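Local coordinates for protein glucose-6-phosphate isomerase (Plasmodium falciparum, PDB 3QKI) that probably catalyses the reversible isomerisation of glucose 6-phosphate to fructose 6-phosphate, the second step of glycolysis, at residues I235-V245 / I264-I272; Y190-N198 / N210-F218. All blocks are in the same frame, centred on the assembly; numbering follows the deposited sequence. Where two conformers were deposited one is given.

Interaction 1: I235-V245 / I264-I272; sequences IQNLDQYDTLV and IKKWLSLKI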
# COMPACT_ATOMS: atom_id res chain seq x y z
N ILE A 235 -13.10 -13.86 11.09
CA ILE A 235 -13.78 -15.12 11.50
C ILE A 235 -14.01 -16.18 10.42
O ILE A 235 -14.34 -17.31 10.77
CB ILE A 235 -15.09 -14.81 12.22
CG1 ILE A 235 -16.12 -14.12 11.26
CG2 ILE A 235 -14.80 -14.00 13.47
CD1 ILE A 235 -17.47 -14.34 11.54
N GLN A 236 -13.84 -15.80 9.14
CA GLN A 236 -13.94 -16.64 7.93
C GLN A 236 -13.40 -18.07 8.15
O GLN A 236 -12.18 -18.18 8.32
CB GLN A 236 -13.08 -15.94 6.85
CG GLN A 236 -12.84 -16.73 5.56
CD GLN A 236 -13.79 -16.29 4.50
OE1 GLN A 236 -15.01 -16.27 4.71
NE2 GLN A 236 -13.25 -15.83 3.38
N ASN A 237 -14.24 -19.12 8.08
CA ASN A 237 -13.82 -20.54 8.19
C ASN A 237 -13.10 -20.92 9.50
O ASN A 237 -12.37 -21.91 9.54
CB ASN A 237 -12.99 -20.99 6.97
CG ASN A 237 -13.75 -20.99 5.69
OD1 ASN A 237 -13.40 -20.26 4.76
ND2 ASN A 237 -14.80 -21.81 5.61
N LEU A 238 -13.29 -20.12 10.55
CA LEU A 238 -12.62 -20.40 11.83
C LEU A 238 -13.62 -21.03 12.77
O LEU A 238 -14.78 -20.61 12.80
CB LEU A 238 -12.02 -19.12 12.47
CG LEU A 238 -10.80 -18.45 11.78
CD1 LEU A 238 -10.06 -17.54 12.74
CD2 LEU A 238 -9.83 -19.45 11.22
N ASP A 239 -13.16 -22.02 13.55
CA ASP A 239 -14.00 -22.61 14.58
C ASP A 239 -13.61 -21.92 15.89
O ASP A 239 -12.41 -21.84 16.20
CB ASP A 239 -13.78 -24.14 14.68
CG ASP A 239 -14.68 -24.90 15.66
OD1 ASP A 239 -15.28 -24.25 16.53
OD2 ASP A 239 -14.76 -26.14 15.55
N GLN A 240 -14.61 -21.39 16.65
CA GLN A 240 -14.39 -20.73 17.94
C GLN A 240 -13.58 -21.61 18.88
O GLN A 240 -12.73 -21.09 19.59
CB GLN A 240 -15.71 -20.38 18.63
CG GLN A 240 -16.49 -19.25 17.98
CD GLN A 240 -17.46 -19.72 16.93
OE1 GLN A 240 -17.20 -20.67 16.20
NE2 GLN A 240 -18.59 -19.04 16.81
N TYR A 241 -13.82 -22.94 18.85
CA TYR A 241 -13.13 -23.92 19.70
C TYR A 241 -11.62 -24.04 19.48
O TYR A 241 -10.94 -24.51 20.39
CB TYR A 241 -13.78 -25.31 19.61
CG TYR A 241 -15.21 -25.43 20.10
CD1 TYR A 241 -15.63 -24.77 21.25
CD2 TYR A 241 -16.11 -26.31 19.50
CE1 TYR A 241 -16.92 -24.92 21.75
CE2 TYR A 241 -17.40 -26.48 19.99
CZ TYR A 241 -17.81 -25.79 21.12
OH TYR A 241 -19.09 -25.93 21.60
N ASP A 242 -11.10 -23.63 18.30
CA ASP A 242 -9.66 -23.68 17.97
C ASP A 242 -8.96 -22.33 18.11
O ASP A 242 -7.75 -22.24 17.86
CB ASP A 242 -9.50 -24.10 16.49
CG ASP A 242 -10.06 -25.43 16.09
OD1 ASP A 242 -9.94 -26.39 16.87
OD2 ASP A 242 -10.56 -25.53 14.94
N THR A 243 -9.71 -21.29 18.42
CA THR A 243 -9.26 -19.90 18.36
C THR A 243 -8.88 -19.20 19.66
O THR A 243 -9.70 -19.08 20.57
CB THR A 243 -10.33 -19.11 17.58
OG1 THR A 243 -10.62 -19.81 16.36
CG2 THR A 243 -9.91 -17.66 17.28
N LEU A 244 -7.66 -18.65 19.69
CA LEU A 244 -7.16 -17.80 20.76
C LEU A 244 -7.33 -16.34 20.28
O LEU A 244 -7.00 -16.03 19.14
CB LEU A 244 -5.68 -18.09 21.07
CG LEU A 244 -5.09 -17.31 22.26
CD1 LEU A 244 -5.68 -17.76 23.58
CD2 LEU A 244 -3.60 -17.39 22.28
N VAL A 245 -7.88 -15.47 21.12
CA VAL A 245 -8.09 -14.08 20.80
C VAL A 245 -7.17 -13.20 21.66
O VAL A 245 -7.20 -13.30 22.89
CB VAL A 245 -9.58 -13.72 20.96
CG1 VAL A 245 -9.84 -12.25 20.67
CG2 VAL A 245 -10.46 -14.60 20.08
N ILE A 264 -15.94 -9.91 18.81
CA ILE A 264 -15.28 -11.22 18.76
C ILE A 264 -15.62 -12.06 19.99
O ILE A 264 -15.74 -13.29 19.87
CB ILE A 264 -13.77 -11.12 18.42
CG1 ILE A 264 -13.57 -10.60 16.97
CG2 ILE A 264 -13.01 -12.46 18.65
CD1 ILE A 264 -14.13 -11.54 15.82
N LYS A 265 -15.85 -11.41 21.14
CA LYS A 265 -16.27 -12.11 22.36
C LYS A 265 -17.70 -12.67 22.13
O LYS A 265 -17.96 -13.80 22.53
CB LYS A 265 -16.24 -11.18 23.57
CG LYS A 265 -16.57 -11.88 24.89
CD LYS A 265 -16.60 -10.85 26.01
CE LYS A 265 -16.71 -11.49 27.35
NZ LYS A 265 -17.01 -10.47 28.40
N LYS A 266 -18.59 -11.90 21.45
CA LYS A 266 -19.93 -12.36 21.08
C LYS A 266 -19.82 -13.57 20.14
O LYS A 266 -20.53 -14.55 20.34
CB LYS A 266 -20.74 -11.23 20.40
CG LYS A 266 -21.22 -10.15 21.36
CD LYS A 266 -22.59 -10.44 21.92
CE LYS A 266 -22.91 -9.53 23.09
NZ LYS A 266 -23.24 -8.14 22.66
N TRP A 267 -18.90 -13.52 19.14
CA TRP A 267 -18.67 -14.63 18.20
C TRP A 267 -18.16 -15.87 18.97
O TRP A 267 -18.67 -16.97 18.74
CB TRP A 267 -17.68 -14.21 17.10
CG TRP A 267 -17.21 -15.34 16.21
CD1 TRP A 267 -17.91 -15.94 15.20
CD2 TRP A 267 -15.94 -15.99 16.27
NE1 TRP A 267 -17.16 -16.94 14.63
CE2 TRP A 267 -15.93 -16.98 15.24
CE3 TRP A 267 -14.81 -15.87 17.10
CZ2 TRP A 267 -14.81 -17.77 14.98
CZ3 TRP A 267 -13.70 -16.67 16.85
CH2 TRP A 267 -13.71 -17.62 15.80
N LEU A 268 -17.17 -15.69 19.89
CA LEU A 268 -16.67 -16.81 20.71
C LEU A 268 -17.83 -17.44 21.53
O LEU A 268 -17.93 -18.66 21.60
CB LEU A 268 -15.57 -16.38 21.71
CG LEU A 268 -14.15 -16.10 21.20
CD1 LEU A 268 -13.26 -15.66 22.38
CD2 LEU A 268 -13.54 -17.34 20.51
N SER A 269 -18.71 -16.59 22.11
CA SER A 269 -19.84 -16.99 22.96
C SER A 269 -20.98 -17.70 22.25
O SER A 269 -21.90 -18.18 22.90
CB SER A 269 -20.35 -15.81 23.77
OG SER A 269 -19.31 -15.32 24.60
N LEU A 270 -20.94 -17.77 20.92
CA LEU A 270 -21.92 -18.52 20.15
C LEU A 270 -21.71 -20.02 20.44
O LEU A 270 -22.66 -20.79 20.40
CB LEU A 270 -21.78 -18.24 18.64
CG LEU A 270 -22.11 -16.81 18.18
CD1 LEU A 270 -21.75 -16.62 16.74
CD2 LEU A 270 -23.58 -16.47 18.37
N LYS A 271 -20.47 -20.40 20.79
CA LYS A 271 -20.08 -21.79 21.08
C LYS A 271 -19.51 -21.96 22.48
O LYS A 271 -19.75 -23.01 23.07
CB LYS A 271 -19.06 -22.30 20.05
CG LYS A 271 -19.58 -22.37 18.61
CD LYS A 271 -19.40 -23.79 18.06
CE LYS A 271 -18.51 -23.84 16.87
NZ LYS A 271 -17.94 -25.20 16.66
N ILE A 272 -18.71 -20.98 22.98
CA ILE A 272 -18.04 -21.05 24.29
C ILE A 272 -18.87 -20.21 25.27
O ILE A 272 -18.74 -18.99 25.33
CB ILE A 272 -16.55 -20.68 24.20
CG1 ILE A 272 -15.87 -21.45 23.04
CG2 ILE A 272 -15.83 -20.92 25.53
CD1 ILE A 272 -14.49 -20.92 22.63
O HOH W 1 -16.64 -18.88 11.82
O HOH W 2 -21.84 -25.02 21.94

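Interaction 2: Y190-N198 / N210-F218; sequences YYYYNMELN and NNYDQDNVF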
# COMPACT_ATOMS: atom_id res chain seq x y z
N TYR A 190 7.21 -17.98 6.31
CA TYR A 190 7.75 -18.96 5.37
C TYR A 190 9.13 -19.40 5.75
O TYR A 190 9.47 -20.54 5.49
CB TYR A 190 7.64 -18.49 3.91
CG TYR A 190 6.23 -18.64 3.41
CD1 TYR A 190 5.68 -19.90 3.15
CD2 TYR A 190 5.38 -17.53 3.31
CE1 TYR A 190 4.37 -20.05 2.71
CE2 TYR A 190 4.06 -17.67 2.89
CZ TYR A 190 3.56 -18.93 2.57
OH TYR A 190 2.24 -19.08 2.20
N TYR A 191 9.91 -18.53 6.44
CA TYR A 191 11.23 -18.96 6.91
C TYR A 191 11.01 -20.04 7.98
O TYR A 191 11.62 -21.10 7.95
CB TYR A 191 12.03 -17.78 7.46
CG TYR A 191 13.39 -18.18 7.98
CD1 TYR A 191 13.59 -18.45 9.33
CD2 TYR A 191 14.47 -18.33 7.11
CE1 TYR A 191 14.84 -18.85 9.81
CE2 TYR A 191 15.72 -18.75 7.58
CZ TYR A 191 15.90 -19.01 8.93
OH TYR A 191 17.12 -19.40 9.41
N TYR A 192 10.05 -19.79 8.88
CA TYR A 192 9.69 -20.71 9.92
C TYR A 192 9.11 -22.03 9.31
O TYR A 192 9.60 -23.11 9.65
CB TYR A 192 8.72 -20.01 10.87
CG TYR A 192 7.97 -20.93 11.80
CD1 TYR A 192 8.62 -21.53 12.89
CD2 TYR A 192 6.62 -21.19 11.63
CE1 TYR A 192 7.92 -22.35 13.78
CE2 TYR A 192 5.92 -22.02 12.49
CZ TYR A 192 6.58 -22.59 13.57
OH TYR A 192 5.86 -23.40 14.42
N TYR A 193 8.14 -21.95 8.38
CA TYR A 193 7.57 -23.18 7.79
C TYR A 193 8.58 -24.00 7.00
O TYR A 193 8.58 -25.23 7.10
CB TYR A 193 6.41 -22.91 6.84
CG TYR A 193 5.26 -22.07 7.33
CD1 TYR A 193 4.80 -22.17 8.64
CD2 TYR A 193 4.54 -21.28 6.44
CE1 TYR A 193 3.74 -21.39 9.09
CE2 TYR A 193 3.44 -20.55 6.86
CZ TYR A 193 3.05 -20.59 8.19
OH TYR A 193 1.94 -19.85 8.57
N ASN A 194 9.38 -23.33 6.16
CA ASN A 194 10.29 -23.97 5.22
C ASN A 194 11.59 -24.45 5.84
O ASN A 194 11.98 -25.60 5.62
CB ASN A 194 10.55 -23.07 3.99
CG ASN A 194 9.29 -22.72 3.24
OD1 ASN A 194 8.22 -23.30 3.46
ND2 ASN A 194 9.38 -21.76 2.33
N MET A 195 12.29 -23.54 6.55
CA MET A 195 13.59 -23.81 7.17
C MET A 195 13.48 -24.58 8.48
O MET A 195 14.32 -25.42 8.76
CB MET A 195 14.40 -22.51 7.33
CG MET A 195 15.30 -22.19 6.15
SD MET A 195 14.53 -22.27 4.50
CE MET A 195 13.81 -20.75 4.39
N GLU A 196 12.47 -24.27 9.29
CA GLU A 196 12.30 -24.94 10.56
C GLU A 196 11.37 -26.17 10.48
O GLU A 196 11.84 -27.28 10.68
CB GLU A 196 11.85 -23.96 11.66
CG GLU A 196 11.68 -24.62 13.02
CD GLU A 196 11.58 -23.71 14.22
OE1 GLU A 196 12.05 -22.54 14.16
OE2 GLU A 196 11.05 -24.17 15.25
N LEU A 197 10.09 -26.00 10.18
CA LEU A 197 9.16 -27.14 10.15
C LEU A 197 9.46 -28.17 9.06
O LEU A 197 9.37 -29.37 9.33
CB LEU A 197 7.70 -26.70 10.10
CG LEU A 197 7.24 -25.71 11.17
CD1 LEU A 197 5.77 -25.47 11.04
CD2 LEU A 197 7.57 -26.20 12.59
N ASN A 198 9.83 -27.71 7.85
CA ASN A 198 10.12 -28.59 6.72
C ASN A 198 11.60 -28.86 6.54
O ASN A 198 11.96 -29.67 5.69
CB ASN A 198 9.42 -28.11 5.43
CG ASN A 198 7.93 -28.33 5.48
OD1 ASN A 198 7.45 -29.40 5.18
ND2 ASN A 198 7.14 -27.30 5.84
N ASN A 210 6.69 -29.55 0.60
CA ASN A 210 6.60 -28.96 1.94
C ASN A 210 5.19 -29.06 2.46
O ASN A 210 4.22 -28.85 1.70
CB ASN A 210 7.03 -27.49 1.93
CG ASN A 210 8.52 -27.26 1.99
OD1 ASN A 210 9.34 -28.18 2.00
ND2 ASN A 210 8.91 -26.00 2.05
N ASN A 211 5.06 -29.42 3.73
CA ASN A 211 3.78 -29.59 4.39
C ASN A 211 3.45 -28.34 5.21
O ASN A 211 4.29 -27.87 5.99
CB ASN A 211 3.81 -30.84 5.27
CG ASN A 211 2.43 -31.29 5.66
OD1 ASN A 211 1.74 -30.65 6.46
ND2 ASN A 211 1.97 -32.38 5.08
N TYR A 212 2.23 -27.81 5.04
CA TYR A 212 1.75 -26.62 5.73
C TYR A 212 0.55 -26.91 6.66
O TYR A 212 0.02 -25.99 7.28
CB TYR A 212 1.49 -25.45 4.73
CG TYR A 212 2.75 -25.05 3.97
CD1 TYR A 212 3.71 -24.22 4.55
CD2 TYR A 212 3.01 -25.54 2.69
CE1 TYR A 212 4.88 -23.88 3.87
CE2 TYR A 212 4.19 -25.22 2.01
CZ TYR A 212 5.13 -24.40 2.62
OH TYR A 212 6.29 -24.07 1.96
N ASP A 213 0.15 -28.17 6.76
CA ASP A 213 -0.96 -28.61 7.60
C ASP A 213 -0.38 -29.55 8.64
O ASP A 213 -0.46 -30.77 8.54
CB ASP A 213 -2.09 -29.26 6.76
CG ASP A 213 -3.31 -29.73 7.55
OD1 ASP A 213 -3.53 -29.22 8.68
OD2 ASP A 213 -4.06 -30.59 7.02
N GLN A 214 0.31 -28.97 9.60
CA GLN A 214 0.97 -29.71 10.66
C GLN A 214 0.91 -28.91 11.98
O GLN A 214 0.40 -27.79 12.00
CB GLN A 214 2.40 -30.10 10.26
CG GLN A 214 3.32 -28.93 9.91
CD GLN A 214 4.71 -29.41 9.63
OE1 GLN A 214 5.44 -29.81 10.54
NE2 GLN A 214 5.12 -29.38 8.37
N ASP A 215 1.38 -29.52 13.08
CA ASP A 215 1.41 -28.88 14.40
C ASP A 215 2.12 -27.54 14.34
O ASP A 215 3.11 -27.38 13.64
CB ASP A 215 2.21 -29.75 15.39
CG ASP A 215 1.49 -30.94 15.98
OD1 ASP A 215 2.14 -31.73 16.69
OD2 ASP A 215 0.26 -31.07 15.74
N ASN A 216 1.64 -26.61 15.15
CA ASN A 216 2.26 -25.29 15.28
C ASN A 216 2.39 -24.45 14.01
O ASN A 216 3.33 -23.68 13.84
CB ASN A 216 3.52 -25.31 16.17
CG ASN A 216 3.24 -25.88 17.54
OD1 ASN A 216 2.15 -25.75 18.10
ND2 ASN A 216 4.22 -26.54 18.12
N VAL A 217 1.39 -24.61 13.12
CA VAL A 217 1.18 -23.77 11.96
C VAL A 217 -0.09 -23.03 12.38
O VAL A 217 -1.20 -23.55 12.23
CB VAL A 217 1.01 -24.49 10.60
CG1 VAL A 217 0.65 -23.50 9.50
CG2 VAL A 217 2.26 -25.26 10.24
N PHE A 218 0.09 -21.86 12.98
CA PHE A 218 -1.06 -21.07 13.46
C PHE A 218 -1.67 -20.20 12.39
O PHE A 218 -0.95 -19.54 11.62
CB PHE A 218 -0.64 -20.23 14.67
CG PHE A 218 -0.34 -21.06 15.89
CD1 PHE A 218 -1.32 -21.33 16.84
CD2 PHE A 218 0.94 -21.56 16.10
CE1 PHE A 218 -1.03 -22.09 17.98
CE2 PHE A 218 1.22 -22.34 17.22
CZ PHE A 218 0.24 -22.59 18.16
O HOH W 3 1.53 -19.07 10.93
O HOH W 4 8.00 -30.16 11.58
O HOH W 5 6.72 -31.68 7.54

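Interaction 1: I235-V245 / I264-I272
Gln240 lays its side chain flat over the indole of Trp267, amide and ring planes only 6° apart, with CG 3.5 Å from the centroid of the six-membered ring. From there Gln240 NE2 gives a nearly straight hydrogen bond (165°, 2.8 Å) to Trp267 O. The acceptor lies in the plane of the glutamine amide, but the donor stands above the carbonyl plane, while Leu270 N reaches the same oxygen from the other face. A bend at chi2 (91°) turns the amide onto the ring; glutamine suits the place because its methylenes pack on the indole while its amide serves the Trp267 carbonyl. The opposite indole face takes Ile235 CG2, 3.6 Å from the five-membered centroid. Trp267 NE1 has a water, weakly bound, which donates to Ile235 O and Leu238 O.

Asp239 OD1 is gripped twice, from opposite faces of the carboxylate: by Lys271 NZ in a 2.8 Å salt bridge and by Tyr241 N, which makes an Asx turn. Asp239 O likewise receives Asp242 N and Thr243 OG1, the latter at 2.7 Å. The long Lys271 chain reaches the aspartate by passing its CD over the Tyr241 ring. A second water joins Tyr241 OH to Lys271 O. Deeper in, Val245 CG2 packs on Ile264 CG2, 3.6 Å away, and on Leu268. Here helix 255-268 packs antiparallel against strand 243-248 of the parallel five-stranded sheet, an alpha/beta layering characteristic of the SIS domains of phosphoglucose isomerases.

Interaction 2: Y190-N198 / N210-F218
The Tyr212 ring presents its edge to helix 179-197, with Tyr193 CB 3.5 Å from Tyr212 CE1 and Asn194 OD1 near the ring plane. The Tyr193 ring meets it obliquely, planes 76° apart; Tyr190 CE1 lies at the edge of Tyr193, and Tyr193 CE2 over one face of Tyr190, toward its rim. Leu197 CG sits over one Tyr192 face, toward the rim, and Tyr192 OH donates to Asn216 O at the ring edge (2.6 Å). Tyrosine suits these places, pairing a packing ring with a hydroxyl that crosses to the other segment; Tyr212 OH thus donates back to Asn194 OD1 (2.6 Å).

Asn198, its amide stacked on that of Asn210, whose ND2 bonds to Asn200 OD1, pairs with the backbone of Asn211 both ways: OD1 accepts from Asn211 N, and ND2 donates to Asn211 O at 2.9 Å, almost straight (173°), and to Tyr193 O. Asparagine fits, one short amide supplying donor and acceptor. Leu197 CD1 closes on Val217 CG2 (3.6 Å). Asn232 of the second subunit packs on Tyr190, and its Gln236 on Tyr193 and Tyr212. The loop thus folds back on its own helix at the dimer interface, completing the beta-alpha-beta crossover from strand 168-172 to strand 219-223.

How the interactions relate
Both contacts serve the same parallel five-stranded sheet: interaction 2 lies on the approach to its edge strand 219-223, interaction 1 at the start of strand 243-248, with strand 168-172 between these two. Interaction 1 is the more buried, indole and aliphatic packing with a salt bridge nearer the surface; interaction 2 is partly exposed and relies on tyrosine hydroxyls and asparagine amides to fix an irregular loop. Within one chain they do not touch, their centres being about 24 Å apart. The dimer brings them together: Gln236, in 235-245 but not in the contact itself, packs in its modelled conformer on Tyr212 of the second subunit, so interaction 1 of one subunit adjoins interaction 2 of the other.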